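Local coordinates for protein kojibiose phosphorylase (Gut metagenome, PDB 6W0P) that is a kojibiose phosphorylase of glycosyl hydrolase family 65, combining a beta-rich N-terminal domain with a helical central domain, at residues 115-120 and 317-322; 128-131 and 136-139; 544-549 and 599-604. All coordinates share one frame; numbering follows the deposited sequence. Where two conformers were deposited one is given.

Contact 1: residues 115-120 and 317-322; sequences RILDLR and CLFQMI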
ATOM      1  N   ARG A 115      43.860   8.100   6.516  1.00 35.34           N
ATOM      2  CA  ARG A 115      42.796   8.902   5.853  1.00 34.60           C
ATOM      3  C   ARG A 115      42.545  10.160   6.697  1.00 33.77           C
ATOM      4  O   ARG A 115      42.350  10.009   7.922  1.00 32.90           O
ATOM      5  CB  ARG A 115      41.517   8.067   5.759  1.00 35.19           C
ATOM      6  CG  ARG A 115      40.596   8.480   4.631  1.00 36.28           C
ATOM      7  CD  ARG A 115      39.164   8.018   4.808  1.00 36.25           C
ATOM      8  NE  ARG A 115      39.022   6.572   4.846  1.00 35.97           N
ATOM      9  CZ  ARG A 115      38.454   5.810   3.915  1.00 35.64           C
ATOM     10  NH1 ARG A 115      37.954   6.313   2.804  1.00 35.54           N
ATOM     11  NH2 ARG A 115      38.381   4.511   4.112  1.00 36.34           N
ATOM     12  N   ILE A 116      42.548  11.344   6.086  1.00 33.51           N
ATOM     13  CA  ILE A 116      42.390  12.645   6.805  1.00 34.31           C
ATOM     14  C   ILE A 116      41.349  13.515   6.105  1.00 33.86           C
ATOM     15  O   ILE A 116      41.471  13.748   4.899  1.00 34.18           O
ATOM     16  CB  ILE A 116      43.723  13.397   6.908  1.00 35.27           C
ATOM     17  CG1 ILE A 116      44.796  12.524   7.554  1.00 36.93           C
ATOM     18  CG2 ILE A 116      43.528  14.706   7.659  1.00 35.73           C
ATOM     19  CD1 ILE A 116      46.196  13.094   7.473  1.00 37.87           C
ATOM     20  N   LEU A 117      40.367  14.012   6.855  1.00 33.68           N
ATOM     21  CA  LEU A 117      39.508  15.130   6.397  1.00 32.29           C
ATOM     22  C   LEU A 117      39.899  16.323   7.268  1.00 32.34           C
ATOM     23  O   LEU A 117      39.813  16.214   8.505  1.00 32.61           O
ATOM     24  CB  LEU A 117      38.039  14.729   6.521  1.00 32.08           C
ATOM     25  CG  LEU A 117      37.023  15.857   6.296  1.00 32.14           C
ATOM     26  CD1 LEU A 117      37.071  16.353   4.868  1.00 31.90           C
ATOM     27  CD2 LEU A 117      35.615  15.411   6.632  1.00 32.30           C
ATOM     28  N   ASP A 118      40.387  17.401   6.669  1.00 31.75           N
ATOM     29  CA  ASP A 118      40.744  18.621   7.438  1.00 31.43           C
ATOM     30  C   ASP A 118      39.523  19.548   7.476  1.00 29.83           C
ATOM     31  O   ASP A 118      39.157  20.107   6.448  1.00 29.13           O
ATOM     32  CB  ASP A 118      41.978  19.300   6.854  1.00 32.16           C
ATOM     33  CG  ASP A 118      42.612  20.256   7.837  1.00 33.00           C
ATOM     34  OD1 ASP A 118      41.837  20.956   8.524  1.00 32.51           O
ATOM     35  OD2 ASP A 118      43.880  20.261   7.925  1.00 34.17           O
ATOM     36  N   LEU A 119      38.926  19.725   8.644  1.00 29.29           N
ATOM     37  CA  LEU A 119      37.667  20.503   8.773  1.00 29.35           C
ATOM     38  C   LEU A 119      37.917  22.005   8.537  1.00 29.72           C
ATOM     39  O   LEU A 119      36.919  22.720   8.394  1.00 29.21           O
ATOM     40  CB  LEU A 119      37.053  20.247  10.141  1.00 28.83           C
ATOM     41  CG  LEU A 119      36.729  18.797  10.493  1.00 28.91           C
ATOM     42  CD1 LEU A 119      36.215  18.741  11.911  1.00 29.20           C
ATOM     43  CD2 LEU A 119      35.707  18.180   9.529  1.00 29.12           C
ATOM     44  N   ARG A 120      39.169  22.461   8.390  1.00 30.66           N
ATOM     45  CA  ARG A 120      39.463  23.907   8.175  1.00 31.57           C
ATOM     46  C   ARG A 120      39.633  24.232   6.688  1.00 30.49           C
ATOM     47  O   ARG A 120      39.666  25.431   6.367  1.00 29.44           O
ATOM     48  CB  ARG A 120      40.705  24.324   8.961  1.00 33.44           C
ATOM     49  CG  ARG A 120      40.651  23.919  10.424  1.00 35.69           C
ATOM     50  CD  ARG A 120      42.029  23.863  11.041  1.00 37.66           C
ATOM     51  NE  ARG A 120      42.785  22.773  10.447  1.00 39.54           N
ATOM     52  CZ  ARG A 120      43.979  22.380  10.895  1.00 41.93           C
ATOM     53  NH1 ARG A 120      44.528  22.997  11.931  1.00 42.23           N
ATOM     54  NH2 ARG A 120      44.612  21.371  10.320  1.00 42.51           N
ATOM     55  N   CYS A 317      29.944  18.367  12.484  1.00 27.89           N
ATOM     56  CA  CYS A 317      28.527  18.709  12.154  1.00 27.56           C
ATOM     57  C   CYS A 317      28.458  20.078  11.457  1.00 27.43           C
ATOM     58  O   CYS A 317      27.828  20.172  10.395  1.00 28.14           O
ATOM     59  CB  CYS A 317      27.634  18.712  13.395  1.00 27.53           C
ATOM     60  SG  CYS A 317      27.378  17.064  14.104  1.00 27.66           S
ATOM     61  N   LEU A 318      29.108  21.105  11.998  1.00 27.07           N
ATOM     62  CA  LEU A 318      29.143  22.439  11.352  1.00 27.65           C
ATOM     63  C   LEU A 318      29.767  22.305   9.942  1.00 27.53           C
ATOM     64  O   LEU A 318      29.239  22.922   8.987  1.00 26.28           O
ATOM     65  CB  LEU A 318      29.892  23.450  12.224  1.00 27.65           C
ATOM     66  CG  LEU A 318      29.283  23.679  13.608  1.00 28.76           C
ATOM     67  CD1 LEU A 318      29.929  24.862  14.305  1.00 29.17           C
ATOM     68  CD2 LEU A 318      27.775  23.879  13.533  1.00 29.34           C
ATOM     69  N   PHE A 319      30.830  21.516   9.816  1.00 27.48           N
ATOM     70  CA  PHE A 319      31.534  21.314   8.527  1.00 27.55           C
ATOM     71  C   PHE A 319      30.550  20.797   7.478  1.00 27.60           C
ATOM     72  O   PHE A 319      30.508  21.364   6.367  1.00 27.81           O
ATOM     73  CB  PHE A 319      32.750  20.409   8.715  1.00 27.61           C
ATOM     74  CG  PHE A 319      33.454  20.090   7.422  1.00 27.39           C
ATOM     75  CD1 PHE A 319      34.379  20.971   6.897  1.00 27.53           C
ATOM     76  CD2 PHE A 319      33.150  18.941   6.723  1.00 27.19           C
ATOM     77  CE1 PHE A 319      35.005  20.694   5.695  1.00 28.13           C
ATOM     78  CE2 PHE A 319      33.795  18.654   5.532  1.00 27.81           C
ATOM     79  CZ  PHE A 319      34.711  19.533   5.015  1.00 27.84           C
ATOM     80  N   GLN A 320      29.786  19.753   7.808  1.00 28.00           N
ATOM     81  CA  GLN A 320      28.796  19.127   6.885  1.00 28.11           C
ATOM     82  C   GLN A 320      27.624  20.076   6.574  1.00 28.14           C
ATOM     83  O   GLN A 320      27.046  19.981   5.460  1.00 27.13           O
ATOM     84  CB  GLN A 320      28.290  17.801   7.462  1.00 27.97           C
ATOM     85  CG  GLN A 320      29.349  16.705   7.486  1.00 27.86           C
ATOM     86  CD  GLN A 320      29.888  16.376   6.107  1.00 28.67           C
ATOM     87  OE1 GLN A 320      29.342  16.777   5.071  1.00 28.86           O
ATOM     88  NE2 GLN A 320      30.984  15.637   6.085  1.00 28.81           N
ATOM     89  N   MET A 321      27.227  20.919   7.522  1.00 29.07           N
ATOM     90  CA  MET A 321      26.132  21.897   7.303  1.00 30.23           C
ATOM     91  C   MET A 321      26.608  22.902   6.252  1.00 30.30           C
ATOM     92  O   MET A 321      25.820  23.240   5.394  1.00 31.07           O
ATOM     93  CB  MET A 321      25.722  22.655   8.575  1.00 31.41           C
ATOM     94  CG  MET A 321      25.008  21.801   9.627  1.00 32.52           C
ATOM     95  SD  MET A 321      23.419  21.187   9.053  1.00 34.53           S
ATOM     96  CE  MET A 321      22.425  22.655   9.319  1.00 35.05           C
ATOM     97  N   ILE A 322      27.850  23.348   6.343  1.00 30.57           N
ATOM     98  CA  ILE A 322      28.445  24.367   5.431  1.00 32.24           C
ATOM     99  C   ILE A 322      28.620  23.709   4.049  1.00 31.19           C
ATOM    100  O   ILE A 322      28.425  24.396   3.013  1.00 31.67           O
ATOM    101  CB  ILE A 322      29.762  24.941   6.032  1.00 33.93           C
ATOM    102  CG1 ILE A 322      29.501  25.690   7.351  1.00 36.58           C
ATOM    103  CG2 ILE A 322      30.422  25.848   5.017  1.00 34.43           C
ATOM    104  CD1 ILE A 322      30.720  25.950   8.297  1.00 37.47           C
TER
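The ring of F319 meets L117 near the end of strand 109-118 and L119 just beyond it, and almost all of the contact is gathered round this one phenyl group. F319 has CG anti to its backbone N (chi1 176°), which carries the ring out from helix 308-324 toward the strand end. L119 CD2 lies over one ring face, 4.0 Å from the centroid of the F319 ring and 27° off its normal, a CH-pi contact; the same methyl is 3.6 Å from F319 CG. The backbone closes in as well, with L119 O 3.4 Å from F319 CD1. Farther out on the ring, L117 CD2 approaches F319 CE2 obliquely at 3.9 Å. F293 also meets the F319 ring, and Y297 OH hydrogen-bonds L119 O, so helix 282-300 also borders the joint. The looser side is polar and partly exposed. There D118 points away from the helix and is gripped side-on by R120: NE donates to D118 OD1, and R120 NH2 reaches D118 OD2 at 2.7 Å in a salt bridge. The backbone N of R120 also donates to D118 OD1, at 3.1 Å, closing an Asx turn just where the strand ends. Apolar inside and salt-bridged outside, this is a strand-to-helix junction between the N-terminal beta domain and the helical central domain of a family 65 glycosyl hydrolase fold.

Contact 2: residues 128-131 and 136-139; sequences FTWL and KIKI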
ATOM      1  N   PHE A 128      49.155   5.849   1.772  1.00 36.78           N
ATOM      2  CA  PHE A 128      49.454   4.424   2.059  1.00 37.24           C
ATOM      3  C   PHE A 128      50.719   4.025   1.300  1.00 37.99           C
ATOM      4  O   PHE A 128      51.103   4.709   0.322  1.00 38.64           O
ATOM      5  CB  PHE A 128      48.241   3.552   1.724  1.00 37.14           C
ATOM      6  CG  PHE A 128      47.710   3.783   0.334  1.00 37.29           C
ATOM      7  CD1 PHE A 128      48.215   3.080  -0.737  1.00 37.30           C
ATOM      8  CD2 PHE A 128      46.733   4.732   0.096  1.00 37.09           C
ATOM      9  CE1 PHE A 128      47.755   3.320  -2.019  1.00 38.37           C
ATOM     10  CE2 PHE A 128      46.272   4.971  -1.186  1.00 37.13           C
ATOM     11  CZ  PHE A 128      46.795   4.276  -2.245  1.00 37.80           C
ATOM     12  N   THR A 129      51.386   2.972   1.765  1.00 38.30           N
ATOM     13  CA  THR A 129      52.574   2.422   1.070  1.00 38.86           C
ATOM     14  C   THR A 129      52.193   1.087   0.420  1.00 39.20           C
ATOM     15  O   THR A 129      51.789   0.154   1.130  1.00 39.69           O
ATOM     16  CB  THR A 129      53.795   2.372   1.989  1.00 38.73           C
ATOM     17  OG1 THR A 129      54.018   3.707   2.464  1.00 38.48           O
ATOM     18  CG2 THR A 129      55.021   1.854   1.269  1.00 38.97           C
ATOM     19  N   TRP A 130      52.304   1.045  -0.903  1.00 39.23           N
ATOM     20  CA  TRP A 130      52.046  -0.133  -1.766  1.00 39.23           C
ATOM     21  C   TRP A 130      53.308  -0.993  -1.799  1.00 39.97           C
ATOM     22  O   TRP A 130      54.349  -0.488  -2.286  1.00 39.68           O
ATOM     23  CB  TRP A 130      51.666   0.356  -3.163  1.00 38.97           C
ATOM     24  CG  TRP A 130      51.191  -0.698  -4.104  1.00 39.43           C
ATOM     25  CD1 TRP A 130      50.773  -1.967  -3.816  1.00 39.95           C
ATOM     26  CD2 TRP A 130      51.039  -0.532  -5.515  1.00 39.23           C
ATOM     27  NE1 TRP A 130      50.382  -2.604  -4.961  1.00 39.79           N
ATOM     28  CE2 TRP A 130      50.531  -1.747  -6.019  1.00 39.66           C
ATOM     29  CE3 TRP A 130      51.282   0.527  -6.394  1.00 39.41           C
ATOM     30  CZ2 TRP A 130      50.264  -1.930  -7.374  1.00 40.00           C
ATOM     31  CZ3 TRP A 130      51.031   0.339  -7.737  1.00 40.11           C
ATOM     32  CH2 TRP A 130      50.527  -0.872  -8.217  1.00 39.95           C
ATOM     33  N   LEU A 131      53.225  -2.213  -1.262  1.00 40.94           N
ATOM     34  CA  LEU A 131      54.297  -3.233  -1.340  1.00 42.37           C
ATOM     35  C   LEU A 131      54.010  -4.089  -2.578  1.00 43.16           C
ATOM     36  O   LEU A 131      53.194  -4.997  -2.511  1.00 41.62           O
ATOM     37  CB  LEU A 131      54.332  -4.039  -0.039  1.00 43.65           C
ATOM     38  CG  LEU A 131      54.166  -3.227   1.250  1.00 44.71           C
ATOM     39  CD1 LEU A 131      54.358  -4.121   2.470  1.00 45.83           C
ATOM     40  CD2 LEU A 131      55.127  -2.049   1.308  1.00 45.42           C
ATOM     41  N   LYS A 136      58.595  -0.485  -2.605  1.00 42.98           N
ATOM     42  CA  LYS A 136      57.666   0.201  -1.677  1.00 43.13           C
ATOM     43  C   LYS A 136      57.367   1.589  -2.265  1.00 41.96           C
ATOM     44  O   LYS A 136      58.319   2.421  -2.350  1.00 40.26           O
ATOM     45  CB  LYS A 136      58.281   0.278  -0.277  1.00 44.66           C
ATOM     46  CG  LYS A 136      58.616  -1.074   0.313  1.00 46.51           C
ATOM     47  CD  LYS A 136      58.895  -1.028   1.783  1.00 49.04           C
ATOM     48  CE  LYS A 136      59.581  -2.301   2.244  1.00 51.47           C
ATOM     49  NZ  LYS A 136      59.584  -2.425   3.721  1.00 53.12           N
ATOM     50  N   ILE A 137      56.121   1.802  -2.712  1.00 40.18           N
ATOM     51  CA  ILE A 137      55.662   3.095  -3.291  1.00 39.29           C
ATOM     52  C   ILE A 137      54.675   3.768  -2.321  1.00 39.45           C
ATOM     53  O   ILE A 137      53.556   3.248  -2.097  1.00 37.41           O
ATOM     54  CB  ILE A 137      55.081   2.879  -4.690  1.00 39.35           C
ATOM     55  CG1 ILE A 137      55.886   1.836  -5.481  1.00 39.85           C
ATOM     56  CG2 ILE A 137      54.988   4.209  -5.425  1.00 39.27           C
ATOM     57  CD1 ILE A 137      55.437   1.663  -6.909  1.00 39.08           C
ATOM     58  N   LYS A 138      55.104   4.883  -1.738  1.00 40.26           N
ATOM     59  CA  LYS A 138      54.243   5.765  -0.908  1.00 41.32           C
ATOM     60  C   LYS A 138      53.358   6.602  -1.846  1.00 39.76           C
ATOM     61  O   LYS A 138      53.891   7.360  -2.683  1.00 37.97           O
ATOM     62  CB  LYS A 138      55.114   6.600   0.027  1.00 43.08           C
ATOM     63  CG  LYS A 138      54.379   7.101   1.260  1.00 46.55           C
ATOM     64  CD  LYS A 138      55.014   8.333   1.852  1.00 48.29           C
ATOM     65  CE  LYS A 138      54.123   9.040   2.851  1.00 49.22           C
ATOM     66  NZ  LYS A 138      54.714  10.350   3.196  1.00 49.86           N
ATOM     67  N   ILE A 139      52.045   6.386  -1.763  1.00 39.66           N
ATOM     68  CA  ILE A 139      51.009   7.085  -2.578  1.00 39.39           C
ATOM     69  C   ILE A 139      50.334   8.101  -1.666  1.00 38.09           C
ATOM     70  O   ILE A 139      49.829   7.675  -0.610  1.00 37.34           O
ATOM     71  CB  ILE A 139      49.929   6.115  -3.104  1.00 40.00           C
ATOM     72  CG1 ILE A 139      50.509   4.870  -3.782  1.00 41.01           C
ATOM     73  CG2 ILE A 139      48.939   6.859  -3.997  1.00 39.58           C
ATOM     74  CD1 ILE A 139      51.420   5.173  -4.904  1.00 41.28           C
TER
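A beta hairpin formed by strands 123-132 and 135-145 contains this contact, within the large antiparallel sheet of the N-terminal domain. The segment axes approach to 4.4 Å with their directions 152° apart. F128 with I139 and W130 with I137 are hydrogen-bonded pairs, each joined by two backbone bonds, for example I139 N to F128 O at 2.8 Å; T129 with K138 and L131 with K136 are non-hydrogen-bonded pairs. On the sheet face bearing L131 and T129, the contacts are mostly between aliphatic carbons, and the lysines are exposed: L131 CD2 lies 3.8 Å from K136 CG, and T129 CG2 is 3.9 Å from K136 CB. K138 turns its amino end away from the partner strand, although its CG passes 3.6 Å from T129 OG1. The other face is buried, with L103 touching both F128 and W130, and E101 OE1 accepting a hydrogen bond from W130 NE1. Here chi1 of 52° places F128 CG between the backbone N and the carbonyl carbon, bringing the ring across to I139. I139 CB then sits over one ring face, offset toward the rim and 4.0 Å from the F128 ring centroid, while F128 CE1 approaches I139 CG1 to 3.6 Å.

Contact 3: residues 544-549 and 599-604; sequences LLFEQN and EEFSQK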
ATOM      1  N   LEU A 544      -4.007  21.902  31.027  1.00 34.53           N
ATOM      2  CA  LEU A 544      -3.057  22.622  30.138  1.00 34.23           C
ATOM      3  C   LEU A 544      -2.564  21.684  29.010  1.00 32.57           C
ATOM      4  O   LEU A 544      -1.568  22.051  28.360  1.00 30.99           O
ATOM      5  CB  LEU A 544      -1.866  23.164  30.953  1.00 34.73           C
ATOM      6  CG  LEU A 544      -2.173  24.006  32.196  1.00 36.08           C
ATOM      7  CD1 LEU A 544      -0.885  24.446  32.867  1.00 35.88           C
ATOM      8  CD2 LEU A 544      -3.032  25.230  31.871  1.00 35.90           C
ATOM      9  N   LEU A 545      -3.223  20.539  28.769  1.00 32.21           N
ATOM     10  CA  LEU A 545      -2.782  19.545  27.737  1.00 32.07           C
ATOM     11  C   LEU A 545      -3.429  19.857  26.385  1.00 31.52           C
ATOM     12  O   LEU A 545      -4.605  20.245  26.359  1.00 32.80           O
ATOM     13  CB  LEU A 545      -3.136  18.124  28.173  1.00 31.95           C
ATOM     14  CG  LEU A 545      -2.386  17.592  29.395  1.00 32.70           C
ATOM     15  CD1 LEU A 545      -2.958  16.258  29.850  1.00 32.96           C
ATOM     16  CD2 LEU A 545      -0.902  17.440  29.111  1.00 32.77           C
ATOM     17  N   PHE A 546      -2.675  19.719  25.296  1.00 30.39           N
ATOM     18  CA  PHE A 546      -3.230  19.468  23.941  1.00 29.64           C
ATOM     19  C   PHE A 546      -3.418  17.963  23.782  1.00 29.61           C
ATOM     20  O   PHE A 546      -2.548  17.177  24.272  1.00 29.24           O
ATOM     21  CB  PHE A 546      -2.326  20.013  22.843  1.00 28.79           C
ATOM     22  CG  PHE A 546      -2.201  21.512  22.851  1.00 28.92           C
ATOM     23  CD1 PHE A 546      -3.111  22.313  22.172  1.00 29.07           C
ATOM     24  CD2 PHE A 546      -1.177  22.123  23.553  1.00 28.53           C
ATOM     25  CE1 PHE A 546      -2.986  23.698  22.206  1.00 29.45           C
ATOM     26  CE2 PHE A 546      -1.048  23.500  23.560  1.00 29.07           C
ATOM     27  CZ  PHE A 546      -1.948  24.285  22.886  1.00 29.18           C
ATOM     28  N   GLU A 547      -4.530  17.555  23.174  1.00 29.61           N
ATOM     29  CA  GLU A 547      -4.735  16.127  22.818  1.00 30.13           C
ATOM     30  C   GLU A 547      -4.206  15.977  21.396  1.00 29.15           C
ATOM     31  O   GLU A 547      -4.588  16.785  20.583  1.00 29.07           O
ATOM     32  CB  GLU A 547      -6.199  15.687  22.956  1.00 30.99           C
ATOM     33  CG  GLU A 547      -6.366  14.175  22.785  1.00 31.04           C
ATOM     34  CD  GLU A 547      -7.774  13.621  22.959  1.00 31.04           C
ATOM     35  OE1 GLU A 547      -8.742  14.404  22.848  1.00 32.01           O
ATOM     36  OE2 GLU A 547      -7.899  12.408  23.149  1.00 30.67           O
ATOM     37  N   GLN A 548      -3.330  15.003  21.144  1.00 28.71           N
ATOM     38  CA  GLN A 548      -2.567  14.894  19.878  1.00 28.17           C
ATOM     39  C   GLN A 548      -3.538  14.766  18.710  1.00 27.19           C
ATOM     40  O   GLN A 548      -3.266  15.353  17.646  1.00 26.64           O
ATOM     41  CB  GLN A 548      -1.615  13.697  19.894  1.00 28.30           C
ATOM     42  CG  GLN A 548      -0.671  13.720  18.721  1.00 28.14           C
ATOM     43  CD  GLN A 548       0.316  12.592  18.795  1.00 28.31           C
ATOM     44  OE1 GLN A 548       1.153  12.547  19.696  1.00 29.12           O
ATOM     45  NE2 GLN A 548       0.229  11.694  17.827  1.00 27.30           N
ATOM     46  N   ASN A 549      -4.596  13.980  18.894  1.00 26.42           N
ATOM     47  CA  ASN A 549      -5.692  13.856  17.900  1.00 26.25           C
ATOM     48  C   ASN A 549      -6.962  13.412  18.637  1.00 26.59           C
ATOM     49  O   ASN A 549      -6.856  13.002  19.821  1.00 26.19           O
ATOM     50  CB  ASN A 549      -5.299  12.946  16.730  1.00 25.51           C
ATOM     51  CG  ASN A 549      -5.012  11.520  17.148  1.00 25.23           C
ATOM     52  OD1 ASN A 549      -3.861  11.076  17.064  1.00 24.86           O
ATOM     53  ND2 ASN A 549      -6.047  10.791  17.553  1.00 24.63           N
ATOM     54  N   GLU A 599       7.869  30.465  22.586  1.00 36.14           N
ATOM     55  CA  GLU A 599       7.701  31.818  23.196  1.00 37.91           C
ATOM     56  C   GLU A 599       6.265  32.031  23.704  1.00 37.66           C
ATOM     57  O   GLU A 599       6.101  32.854  24.594  1.00 37.78           O
ATOM     58  CB  GLU A 599       8.154  32.941  22.250  1.00 40.55           C
ATOM     59  CG  GLU A 599       7.192  33.291  21.111  1.00 42.38           C
ATOM     60  CD  GLU A 599       7.421  32.521  19.822  1.00 45.12           C
ATOM     61  OE1 GLU A 599       8.201  31.507  19.851  1.00 46.84           O
ATOM     62  OE2 GLU A 599       6.813  32.905  18.789  1.00 48.42           O
ATOM     63  N   GLU A 600       5.253  31.319  23.199  1.00 36.95           N
ATOM     64  CA  GLU A 600       3.822  31.538  23.552  0.50 36.77           C
ATOM     65  C   GLU A 600       3.368  30.613  24.687  1.00 36.20           C
ATOM     66  O   GLU A 600       2.223  30.788  25.165  1.00 36.20           O
ATOM     67  CB  GLU A 600       2.935  31.283  22.336  0.50 37.19           C
ATOM     68  CG  GLU A 600       2.996  32.409  21.329  0.50 37.58           C
ATOM     69  CD  GLU A 600       2.614  32.011  19.922  0.50 37.38           C
ATOM     70  OE1 GLU A 600       1.871  31.007  19.764  0.50 37.45           O
ATOM     71  OE2 GLU A 600       3.071  32.706  18.992  0.50 37.16           O
ATOM     72  N   PHE A 601       4.198  29.655  25.101  1.00 34.60           N
ATOM     73  CA  PHE A 601       3.734  28.650  26.083  1.00 34.27           C
ATOM     74  C   PHE A 601       4.457  28.862  27.404  1.00 34.22           C
ATOM     75  O   PHE A 601       5.669  29.047  27.398  1.00 34.33           O
ATOM     76  CB  PHE A 601       3.873  27.239  25.527  1.00 34.09           C
ATOM     77  CG  PHE A 601       2.976  26.995  24.339  1.00 34.17           C
ATOM     78  CD1 PHE A 601       1.595  26.956  24.487  1.00 34.33           C
ATOM     79  CD2 PHE A 601       3.512  26.832  23.075  1.00 33.76           C
ATOM     80  CE1 PHE A 601       0.765  26.749  23.393  1.00 33.96           C
ATOM     81  CE2 PHE A 601       2.685  26.632  21.979  1.00 33.71           C
ATOM     82  CZ  PHE A 601       1.318  26.585  22.146  1.00 33.87           C
ATOM     83  N   SER A 602       3.705  28.825  28.501  1.00 34.88           N
ATOM     84  CA  SER A 602       4.229  29.039  29.869  1.00 35.40           C
ATOM     85  C   SER A 602       5.044  27.813  30.269  1.00 36.78           C
ATOM     86  O   SER A 602       4.914  26.751  29.581  1.00 36.60           O
ATOM     87  CB  SER A 602       3.101  29.297  30.822  1.00 35.71           C
ATOM     88  OG  SER A 602       2.277  28.154  30.975  1.00 35.32           O
ATOM     89  N   GLN A 603       5.837  27.941  31.330  1.00 37.40           N
ATOM     90  CA  GLN A 603       6.546  26.825  31.993  1.00 39.07           C
ATOM     91  C   GLN A 603       5.569  25.678  32.249  1.00 38.64           C
ATOM     92  O   GLN A 603       5.962  24.505  32.069  1.00 38.12           O
ATOM     93  CB  GLN A 603       7.140  27.255  33.335  1.00 41.57           C
ATOM     94  CG  GLN A 603       8.283  28.240  33.180  1.00 44.18           C
ATOM     95  CD  GLN A 603       9.427  27.620  32.420  1.00 47.13           C
ATOM     96  OE1 GLN A 603      10.016  26.633  32.860  1.00 50.39           O
ATOM     97  NE2 GLN A 603       9.739  28.191  31.265  1.00 47.91           N
ATOM     98  N   LYS A 604       4.375  26.001  32.733  1.00 38.32           N
ATOM     99  CA  LYS A 604       3.390  24.993  33.203  1.00 38.27           C
ATOM    100  C   LYS A 604       2.791  24.255  31.996  1.00 35.89           C
ATOM    101  O   LYS A 604       2.537  23.062  32.118  1.00 35.19           O
ATOM    102  CB  LYS A 604       2.303  25.660  34.051  1.00 40.19           C
ATOM    103  CG  LYS A 604       2.725  25.975  35.479  1.00 41.73           C
ATOM    104  CD  LYS A 604       1.632  26.630  36.305  1.00 43.19           C
ATOM    105  CE  LYS A 604       1.984  26.695  37.780  1.00 44.57           C
ATOM    106  NZ  LYS A 604       0.974  27.463  38.540  1.00 46.03           N
TER
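F546 and F601 meet at their outer ring atoms, having come from opposite directions, and a second touch between L544 and K604 completes the contact. F546 can be followed outward. Its CB points toward segment 599-604, and CG stands anti to the carbonyl carbon (chi1 -65°), directing the ring toward F601. CB, CG and the near ring carbons meet nothing of that segment within 4.2 Å; the touching begins at the far end. CE2 lies 3.7 Å from F601 CE1, with F601 CZ somewhat farther away. CZ, the tip, also approaches F601 CE1 to 3.7 Å and is 4.1 Å from F601 CZ. F601 CE1 is therefore held evenly against the outer CE2-CZ bond of F546, at the ring edge and near its plane. Relative to the F601 ring, F546 CZ approaches obliquely. The planes are 87° apart and the centroids 5.8 Å, so the rings are almost perpendicular.

The second touch is purely aliphatic at its closest point: L544 CD1 lies 3.6 Å from K604 CB, and the same methyl is 3.8 Å from K604 O. The extended K604 chain leads its amino group away, so only the root of this exposed residue takes part. No hydrogen bond crosses between the segments.

S602, at the N-cap position, marks where helix 603-613 starts, and N609 of that helix hydrogen-bonds both L544 O and F546 N through its side chain. M594 of helix 590-596 touches the side chains of both phenylalanines, while T487 and F491 of helix 487-504 touch F546 and F601 respectively; the aromatic pair thus packs against helices 590-596 and 487-504, while helix 603-613 holds the loop backbone.

Contacts 1 and 2 share the large N-terminal sheet, where strands 109-118 and 123-132 are consecutive in the chain and adjacent in space. Their centres are 27 Å apart, yet their nearest atoms come within about 7 Å without touching. Contact 2 is local, joining strands of one hairpin, whereas contact 1 spans nearly 200 residues to bring the sheet against helix 308-324. Contact 3 follows later in sequence and belongs wholly to the central domain; its centre is 39 Å from that of contact 1 and 63 Å from that of contact 2, which lies on the opposite side of the chain's centre. Contact 1, 14 Å from that centre, is the most central of the three.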